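Long-range contact in threonine phosphate decarboxylase-like enzyme (Sulfurospirillum multivorans, PDB 6OUX), which catalyses the pyridoxal phosphate-dependent decarboxylation of L-serine O-phosphate to ethanolamine O-phosphate, a building block of norcobamide: residues A[184-189]-A[323-328]. Sequence-based numbering, arbitrary orientation.
Sequences GAYLSL and PSMANF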
loop_
_atom_site.group_PDB
_atom_site.type_symbol
_atom_site.label_atom_id
_atom_site.label_comp_id
_atom_site.label_asym_id
_atom_site.label_seq_id
_atom_site.Cartn_x
_atom_site.Cartn_y
_atom_site.Cartn_z
ATOM N N GLY A 184 26.083 -6.993 2.393
ATOM C CA GLY A 184 26.236 -5.692 3.072
ATOM C C GLY A 184 27.361 -4.815 2.627
ATOM O O GLY A 184 27.582 -3.789 3.203
ATOM N N ALA A 185 28.128 -5.230 1.620
ATOM C CA ALA A 185 29.280 -4.472 1.242
ATOM C C ALA A 185 28.824 -3.149 0.571
ATOM O O ALA A 185 27.775 -3.094 -0.066
ATOM C CB ALA A 185 30.154 -5.260 0.323
ATOM N N TYR A 186 29.635 -2.119 0.770
ATOM C CA TYR A 186 29.355 -0.730 0.436
ATOM C C TYR A 186 30.483 -0.137 -0.441
ATOM O O TYR A 186 31.637 -0.245 -0.116
ATOM C CB TYR A 186 29.211 0.123 1.713
ATOM C CG TYR A 186 29.136 1.622 1.468
ATOM C CD1 TYR A 186 28.004 2.210 0.897
ATOM C CD2 TYR A 186 30.202 2.448 1.800
ATOM C CE1 TYR A 186 27.947 3.553 0.680
ATOM C CE2 TYR A 186 30.131 3.821 1.626
ATOM C CZ TYR A 186 28.978 4.339 1.081
ATOM O OH TYR A 186 28.950 5.648 0.849
ATOM N N LEU A 187 30.100 0.475 -1.544
ATOM C CA LEU A 187 30.996 1.213 -2.437
ATOM C C LEU A 187 31.004 2.680 -2.038
ATOM O O LEU A 187 29.918 3.309 -1.978
ATOM C CB LEU A 187 30.455 1.126 -3.869
ATOM C CG LEU A 187 31.440 1.579 -4.959
ATOM C CD1 LEU A 187 32.641 0.637 -4.998
ATOM C CD2 LEU A 187 30.748 1.609 -6.297
ATOM N N SER A 188 32.198 3.228 -1.793
ATOM C CA SER A 188 32.355 4.654 -1.389
ATOM C C SER A 188 31.742 5.651 -2.352
ATOM O O SER A 188 31.599 5.367 -3.552
ATOM C CB SER A 188 33.852 5.031 -1.265
ATOM O OG SER A 188 34.491 4.875 -2.517
ATOM N N LEU A 189 31.447 6.838 -1.840
ATOM C CA LEU A 189 30.951 7.911 -2.686
ATOM C C LEU A 189 32.031 8.218 -3.732
ATOM O O LEU A 189 31.731 8.407 -4.905
ATOM C CB LEU A 189 30.637 9.178 -1.870
ATOM C CG LEU A 189 29.227 9.208 -1.271
ATOM C CD1 LEU A 189 29.017 10.330 -0.248
ATOM C CD2 LEU A 189 28.179 9.294 -2.390
ATOM N N PRO A 323 32.423 -8.887 5.151
ATOM C CA PRO A 323 32.437 -7.505 5.580
ATOM C C PRO A 323 31.115 -6.863 5.262
ATOM O O PRO A 323 30.549 -7.184 4.233
ATOM C CB PRO A 323 33.519 -6.833 4.713
ATOM C CG PRO A 323 34.159 -7.884 3.915
ATOM C CD PRO A 323 33.526 -9.217 4.238
ATOM N N SER A 324 30.663 -5.940 6.101
ATOM C CA SER A 324 29.369 -5.332 5.963
ATOM C C SER A 324 29.328 -3.911 6.506
ATOM O O SER A 324 29.993 -3.601 7.496
ATOM C CB SER A 324 28.361 -6.162 6.719
ATOM O OG SER A 324 27.064 -5.672 6.587
ATOM N N MET A 325 28.535 -3.069 5.837
ATOM C CA MET A 325 28.142 -1.747 6.345
ATOM C C MET A 325 26.649 -1.597 6.301
ATOM O O MET A 325 26.127 -0.539 6.022
ATOM C CB MET A 325 28.774 -0.726 5.497
ATOM C CG MET A 325 30.269 -0.782 5.686
ATOM S SD MET A 325 30.716 0.592 6.790
ATOM C CE MET A 325 30.926 1.363 5.339
ATOM N N ALA A 326 25.964 -2.673 6.587
ATOM C CA ALA A 326 24.500 -2.629 6.616
ATOM C C ALA A 326 24.014 -2.996 8.019
ATOM O O ALA A 326 24.801 -3.045 8.919
ATOM C CB ALA A 326 23.940 -3.536 5.583
ATOM N N ASN A 327 22.730 -3.288 8.182
ATOM C CA ASN A 327 22.181 -3.723 9.449
ATOM C C ASN A 327 21.956 -5.218 9.524
ATOM O O ASN A 327 21.021 -5.710 10.152
ATOM C CB ASN A 327 20.887 -2.931 9.753
ATOM C CG ASN A 327 19.808 -3.152 8.766
ATOM O OD1 ASN A 327 20.083 -3.462 7.640
ATOM N ND2 ASN A 327 18.556 -2.862 9.155
ATOM N N PHE A 328 22.833 -5.939 8.834
ATOM C CA PHE A 328 22.844 -7.360 8.827
ATOM C C PHE A 328 24.280 -7.784 8.447
ATOM O O PHE A 328 25.074 -6.972 7.911
ATOM C CB PHE A 328 21.788 -7.888 7.807
ATOM C CG PHE A 328 21.953 -7.311 6.459
ATOM C CD1 PHE A 328 22.910 -7.803 5.602
ATOM C CD2 PHE A 328 21.138 -6.274 6.018
ATOM C CE1 PHE A 328 23.095 -7.219 4.352
ATOM C CE2 PHE A 328 21.325 -5.676 4.762
ATOM C CZ PHE A 328 22.289 -6.178 3.923
#
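Gly184 O accepts a nearly straight hydrogen bond from Met325 N (2.9 Å, N-H...O 176°), the donor sitting above the carbonyl plane. It joins two loops of the fold type I architecture of PLP-dependent enzymes, the one shared by the aminotransferases: one leads from the seven-stranded sheet into helix 189-198, the other into strand 328-332 of the smaller sheet. Glycine suits its place twice over: its backbone angles would jam a side chain against the preceding carbonyl, and any CB would run into Ser324 OG, which lies 3.6 Å from Gly184 CA. Phe328 lines the same pocket, turning the edge of its ring to Gly184 N, CE1 approaching to 3.6 Å, while Ala326 CB, small enough to fit, covers part of one ring face. Farther along, the flexible chain of Met325, bent at chi2 and chi3, brings CE obliquely to Tyr186 CD2 (3.8 Å); the tyrosine hydroxyl is hydrogen-bonded to the Glu217 carboxylate. Phe328 also lies close to Asn181 and Arg369, residues that probably bind the substrate, which places the contact probably at the border of the active site. Ser324 also shapes its own loop: its OG donates to Phe328 O at 2.7 Å, nearly in line with the C=O bond. Were this serine replaced by alanine, Ala326 N and Phe328 O would probably both lose their shared partner and the turn could shift. With OG anti to the backbone N (chi1 -177°), Ser324 accepts from Ala326 N in an ST turn, N to OG 3.2 Å.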